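Local coordinates for bifunctional GH43-CE protein (Bacteroides eggerthii, PDB 6MLY), which probably cleaves xylan-derived oligosaccharides, joining a family 43 glycoside hydrolase module to a carbohydrate esterase module in a human gut bacterium, at residues I419-V432 with W468-T480. Numbering follows the deposited sequence.
Sequences IVMVNGENETPAEV and WKAIGNVLKMQYT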
loop_
_atom_site.group_PDB
_atom_site.type_symbol
_atom_site.label_atom_id
_atom_site.label_comp_id
_atom_site.label_asym_id
_atom_site.label_seq_id
_atom_site.Cartn_x
_atom_site.Cartn_y
_atom_site.Cartn_z
ATOM N N ILE A 419 12.142 8.009 13.799
ATOM C CA ILE A 419 11.009 7.401 13.120
ATOM C C ILE A 419 11.302 7.435 11.616
ATOM O O ILE A 419 11.682 8.473 11.094
ATOM C CB ILE A 419 9.697 8.130 13.465
ATOM C CG1 ILE A 419 9.376 8.040 14.959
ATOM C CG2 ILE A 419 8.559 7.603 12.599
ATOM C CD1 ILE A 419 8.172 8.850 15.380
ATOM N N VAL A 420 11.113 6.298 10.938
ATOM C CA VAL A 420 11.559 6.113 9.552
ATOM C C VAL A 420 10.506 5.298 8.783
ATOM O O VAL A 420 9.876 4.405 9.339
ATOM C CB VAL A 420 12.944 5.432 9.519
ATOM C CG1 VAL A 420 13.312 4.929 8.131
ATOM C CG2 VAL A 420 14.039 6.339 10.061
ATOM N N MET A 421 10.315 5.650 7.504
ATOM C CA MET A 421 9.660 4.806 6.517
ATOM C C MET A 421 10.702 4.356 5.492
ATOM O O MET A 421 11.567 5.128 5.101
ATOM C CB MET A 421 8.545 5.530 5.757
ATOM C CG MET A 421 8.287 4.895 4.393
ATOM S SD MET A 421 6.865 5.534 3.488
ATOM C CE MET A 421 6.468 4.091 2.496
ATOM N N VAL A 422 10.562 3.109 5.036
ATOM C CA VAL A 422 11.311 2.568 3.918
ATOM C C VAL A 422 10.301 2.101 2.860
ATOM O O VAL A 422 9.204 1.639 3.200
ATOM C CB VAL A 422 12.241 1.426 4.376
ATOM C CG1 VAL A 422 12.949 0.756 3.208
ATOM C CG2 VAL A 422 13.255 1.900 5.409
ATOM N N ASN A 423 10.679 2.238 1.582
ATOM C CA ASN A 423 9.906 1.717 0.454
ATOM C C ASN A 423 10.791 0.752 -0.347
ATOM O O ASN A 423 11.710 1.182 -1.043
ATOM C CB ASN A 423 9.351 2.842 -0.422
ATOM C CG ASN A 423 8.542 2.341 -1.599
ATOM O OD1 ASN A 423 9.035 1.555 -2.403
ATOM N ND2 ASN A 423 7.308 2.806 -1.719
ATOM N N GLY A 424 10.475 -0.549 -0.252
ATOM C CA GLY A 424 11.250 -1.626 -0.879
ATOM C C GLY A 424 10.638 -2.138 -2.177
ATOM O O GLY A 424 10.906 -3.274 -2.563
ATOM N N GLU A 425 9.834 -1.303 -2.855
ATOM C CA GLU A 425 9.270 -1.618 -4.176
ATOM C C GLU A 425 10.389 -2.055 -5.125
ATOM O O GLU A 425 10.331 -3.140 -5.699
ATOM C CB GLU A 425 8.556 -0.412 -4.788
ATOM C CG GLU A 425 7.154 -0.201 -4.254
ATOM C CD GLU A 425 6.373 0.880 -4.979
ATOM O OE1 GLU A 425 6.396 0.892 -6.228
ATOM O OE2 GLU A 425 5.743 1.707 -4.291
ATOM N N ASN A 426 11.390 -1.181 -5.281
ATOM C CA ASN A 426 12.568 -1.427 -6.117
ATOM C C ASN A 426 13.546 -2.323 -5.339
ATOM O O ASN A 426 13.331 -2.603 -4.152
ATOM C CB ASN A 426 13.201 -0.108 -6.581
ATOM C CG ASN A 426 12.405 0.578 -7.673
ATOM O OD1 ASN A 426 12.513 0.222 -8.845
ATOM N ND2 ASN A 426 11.619 1.574 -7.302
ATOM N N GLU A 427 14.618 -2.756 -6.019
ATOM C CA GLU A 427 15.532 -3.802 -5.518
ATOM C C GLU A 427 16.145 -3.355 -4.183
ATOM O O GLU A 427 16.005 -4.049 -3.174
ATOM C CB GLU A 427 16.644 -4.135 -6.519
ATOM C CG GLU A 427 16.175 -4.304 -7.955
ATOM C CD GLU A 427 16.419 -3.095 -8.846
ATOM O OE1 GLU A 427 16.235 -1.948 -8.369
ATOM O OE2 GLU A 427 16.804 -3.303 -10.012
ATOM N N THR A 428 16.818 -2.199 -4.196
ATOM C CA THR A 428 17.403 -1.623 -2.991
ATOM C C THR A 428 16.306 -0.922 -2.194
ATOM O O THR A 428 15.492 -0.195 -2.765
ATOM C CB THR A 428 18.557 -0.667 -3.324
ATOM O OG1 THR A 428 18.077 0.350 -4.204
ATOM C CG2 THR A 428 19.734 -1.370 -3.961
ATOM N N PRO A 429 16.227 -1.141 -0.860
ATOM C CA PRO A 429 15.309 -0.380 -0.013
ATOM C C PRO A 429 15.678 1.114 0.027
ATOM O O PRO A 429 16.848 1.484 -0.131
ATOM C CB PRO A 429 15.415 -1.045 1.373
ATOM C CG PRO A 429 16.725 -1.813 1.348
ATOM C CD PRO A 429 16.981 -2.156 -0.106
ATOM N N ALA A 430 14.658 1.955 0.227
ATOM C CA ALA A 430 14.774 3.390 0.117
ATOM C C ALA A 430 14.129 4.058 1.339
ATOM O O ALA A 430 12.898 4.062 1.469
ATOM C CB ALA A 430 14.123 3.835 -1.171
ATOM N N GLU A 431 14.970 4.607 2.229
ATOM C CA GLU A 431 14.500 5.453 3.329
ATOM C C GLU A 431 14.042 6.781 2.717
ATOM O O GLU A 431 14.826 7.472 2.076
ATOM C CB GLU A 431 15.562 5.626 4.426
ATOM C CG GLU A 431 16.997 5.725 3.929
ATOM C CD GLU A 431 18.008 6.206 4.961
ATOM O OE1 GLU A 431 17.882 5.819 6.145
ATOM O OE2 GLU A 431 18.922 6.969 4.581
ATOM N N VAL A 432 12.754 7.094 2.892
ATOM C CA VAL A 432 12.085 8.198 2.205
ATOM C C VAL A 432 12.148 9.454 3.084
ATOM O O VAL A 432 12.704 10.476 2.681
ATOM C CB VAL A 432 10.629 7.829 1.856
ATOM C CG1 VAL A 432 9.844 9.022 1.329
ATOM C CG2 VAL A 432 10.567 6.669 0.873
ATOM N N TRP A 468 -2.572 11.493 14.165
ATOM C CA TRP A 468 -1.830 10.665 13.202
ATOM C C TRP A 468 -1.119 11.529 12.158
ATOM O O TRP A 468 -1.763 12.151 11.319
ATOM C CB TRP A 468 -2.755 9.627 12.548
ATOM C CG TRP A 468 -3.113 8.519 13.488
ATOM C CD1 TRP A 468 -4.278 8.366 14.180
ATOM C CD2 TRP A 468 -2.259 7.439 13.894
ATOM N NE1 TRP A 468 -4.219 7.249 14.969
ATOM C CE2 TRP A 468 -2.992 6.659 14.814
ATOM C CE3 TRP A 468 -0.961 7.042 13.555
ATOM C CZ2 TRP A 468 -2.462 5.512 15.399
ATOM C CZ3 TRP A 468 -0.440 5.904 14.133
ATOM C CH2 TRP A 468 -1.183 5.153 15.043
ATOM N N LYS A 469 0.219 11.501 12.211
ATOM C CA LYS A 469 1.116 12.237 11.316
ATOM C C LYS A 469 1.573 11.314 10.178
ATOM O O LYS A 469 2.297 10.343 10.413
ATOM C CB LYS A 469 2.334 12.753 12.092
ATOM C CG LYS A 469 2.056 13.869 13.094
ATOM C CD LYS A 469 2.975 13.838 14.309
ATOM C CE LYS A 469 3.162 15.193 14.964
ATOM N NZ LYS A 469 4.244 15.977 14.319
ATOM N N ALA A 470 1.151 11.635 8.948
ATOM C CA ALA A 470 1.548 10.905 7.736
ATOM C C ALA A 470 3.073 10.962 7.571
ATOM O O ALA A 470 3.700 11.949 7.974
ATOM C CB ALA A 470 0.842 11.492 6.534
ATOM N N ILE A 471 3.654 9.910 6.978
ATOM C CA ILE A 471 5.103 9.840 6.772
ATOM C C ILE A 471 5.436 8.959 5.560
ATOM O O ILE A 471 4.937 7.828 5.423
ATOM C CB ILE A 471 5.827 9.350 8.043
ATOM C CG1 ILE A 471 7.328 9.154 7.794
ATOM C CG2 ILE A 471 5.178 8.087 8.589
ATOM C CD1 ILE A 471 8.164 9.075 9.053
ATOM N N GLY A 472 6.328 9.490 4.715
ATOM C CA GLY A 472 6.895 8.800 3.566
ATOM C C GLY A 472 5.946 8.804 2.376
ATOM O O GLY A 472 4.880 9.474 2.403
ATOM N N ASN A 473 6.338 8.042 1.333
ATOM C CA ASN A 473 5.554 7.922 0.096
ATOM C C ASN A 473 4.488 6.827 0.268
ATOM O O ASN A 473 4.334 6.243 1.353
ATOM C CB ASN A 473 6.451 7.680 -1.126
ATOM C CG ASN A 473 7.260 6.401 -1.060
ATOM O OD1 ASN A 473 7.043 5.563 -0.189
ATOM N ND2 ASN A 473 8.206 6.242 -1.972
ATOM N N VAL A 474 3.732 6.597 -0.811
ATOM C CA VAL A 474 2.786 5.486 -0.929
ATOM C C VAL A 474 3.558 4.245 -1.391
ATOM O O VAL A 474 4.491 4.345 -2.191
ATOM C CB VAL A 474 1.636 5.823 -1.900
ATOM C CG1 VAL A 474 2.096 5.885 -3.351
ATOM C CG2 VAL A 474 0.476 4.854 -1.768
ATOM N N LEU A 475 3.145 3.080 -0.877
ATOM C CA LEU A 475 3.672 1.786 -1.305
ATOM C C LEU A 475 2.764 1.210 -2.396
ATOM O O LEU A 475 1.687 0.685 -2.090
ATOM C CB LEU A 475 3.740 0.846 -0.096
ATOM C CG LEU A 475 4.241 -0.567 -0.395
ATOM C CD1 LEU A 475 5.729 -0.547 -0.707
ATOM C CD2 LEU A 475 3.941 -1.513 0.758
ATOM N N LYS A 476 3.203 1.308 -3.657
ATOM C CA LYS A 476 2.497 0.678 -4.782
ATOM C C LYS A 476 2.682 -0.843 -4.699
ATOM O O LYS A 476 3.605 -1.398 -5.296
ATOM C CB LYS A 476 2.991 1.214 -6.132
ATOM C CG LYS A 476 2.627 2.661 -6.436
ATOM C CD LYS A 476 1.160 2.983 -6.234
ATOM C CE LYS A 476 0.755 4.312 -6.838
ATOM N NZ LYS A 476 0.694 4.263 -8.319
ATOM N N MET A 477 1.790 -1.493 -3.943
ATOM C CA MET A 477 1.815 -2.933 -3.726
ATOM C C MET A 477 1.707 -3.651 -5.080
ATOM O O MET A 477 0.875 -3.282 -5.907
ATOM C CB MET A 477 0.647 -3.367 -2.831
ATOM C CG MET A 477 0.776 -2.913 -1.388
ATOM S SD MET A 477 -0.831 -2.927 -0.504
ATOM C CE MET A 477 -0.250 -3.502 1.117
ATOM N N GLN A 478 2.569 -4.654 -5.298
ATOM C CA GLN A 478 2.447 -5.566 -6.438
ATOM C C GLN A 478 2.488 -7.019 -5.933
ATOM O O GLN A 478 3.296 -7.372 -5.056
ATOM C CB GLN A 478 3.536 -5.315 -7.487
ATOM C CG GLN A 478 3.237 -5.993 -8.824
ATOM C CD GLN A 478 4.420 -6.116 -9.757
ATOM O OE1 GLN A 478 5.467 -5.498 -9.571
ATOM N NE2 GLN A 478 4.256 -6.931 -10.787
ATOM N N TYR A 479 1.605 -7.851 -6.500
ATOM C CA TYR A 479 1.513 -9.261 -6.176
ATOM C C TYR A 479 2.573 -10.030 -6.977
ATOM O O TYR A 479 2.306 -10.506 -8.080
ATOM C CB TYR A 479 0.099 -9.778 -6.448
ATOM C CG TYR A 479 -0.119 -11.208 -6.026
ATOM C CD1 TYR A 479 -0.341 -11.531 -4.697
ATOM C CD2 TYR A 479 -0.084 -12.244 -6.949
ATOM C CE1 TYR A 479 -0.532 -12.843 -4.298
ATOM C CE2 TYR A 479 -0.270 -13.561 -6.567
ATOM C CZ TYR A 479 -0.498 -13.862 -5.235
ATOM O OH TYR A 479 -0.681 -15.156 -4.834
ATOM N N THR A 480 3.775 -10.132 -6.399
ATOM C CA THR A 480 4.948 -10.739 -7.035
ATOM C C THR A 480 5.052 -12.207 -6.602
ATOM O O THR A 480 4.438 -12.613 -5.613
ATOM C CB THR A 480 6.214 -9.932 -6.707
ATOM O OG1 THR A 480 6.485 -9.991 -5.305
ATOM C CG2 THR A 480 6.102 -8.474 -7.099
#
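Glu425 reaches across to the backbone of Lys476 where the two sheets of a concanavalin A-like beta sandwich meet at one margin. Strands 418-423 and 430-436 form a hairpin at the edge of one sheet; 469-476, a broken strand, is an edge strand of the other. Glu425 has CG anti to its carbonyl carbon (chi1 -80°) and an extended chain, which carries the carboxylate to the far strand. There OE2 accepts from Lys476 N at 2.6 Å. Asn423 ND2 gives OE2 a second bond, 3.2 Å long and nearly straight, from the opposite face of the carboxylate. The same ND2 also donates to Asn473 OD1, from above that carbonyl plane, with the two amides turned 76° apart. Asn423 OD1 accepts from Glu425 N at 3.0 Å, closing an Asx turn. Both ends of the Asn423 amide are thus held. With an alanine in place of Glu425, Lys476 N would probably lose this acceptor, and the Asn423 amide would be freer to turn. Further along, Met421 extends over Gly472, whose lack of a side chain makes room for the sulfur. Val432 lays CG2 against the Asn473 amide, crossing it at about a right angle. Between the sheets, Ile419 CG2 meets Ile471 CD1 at 3.9 Å.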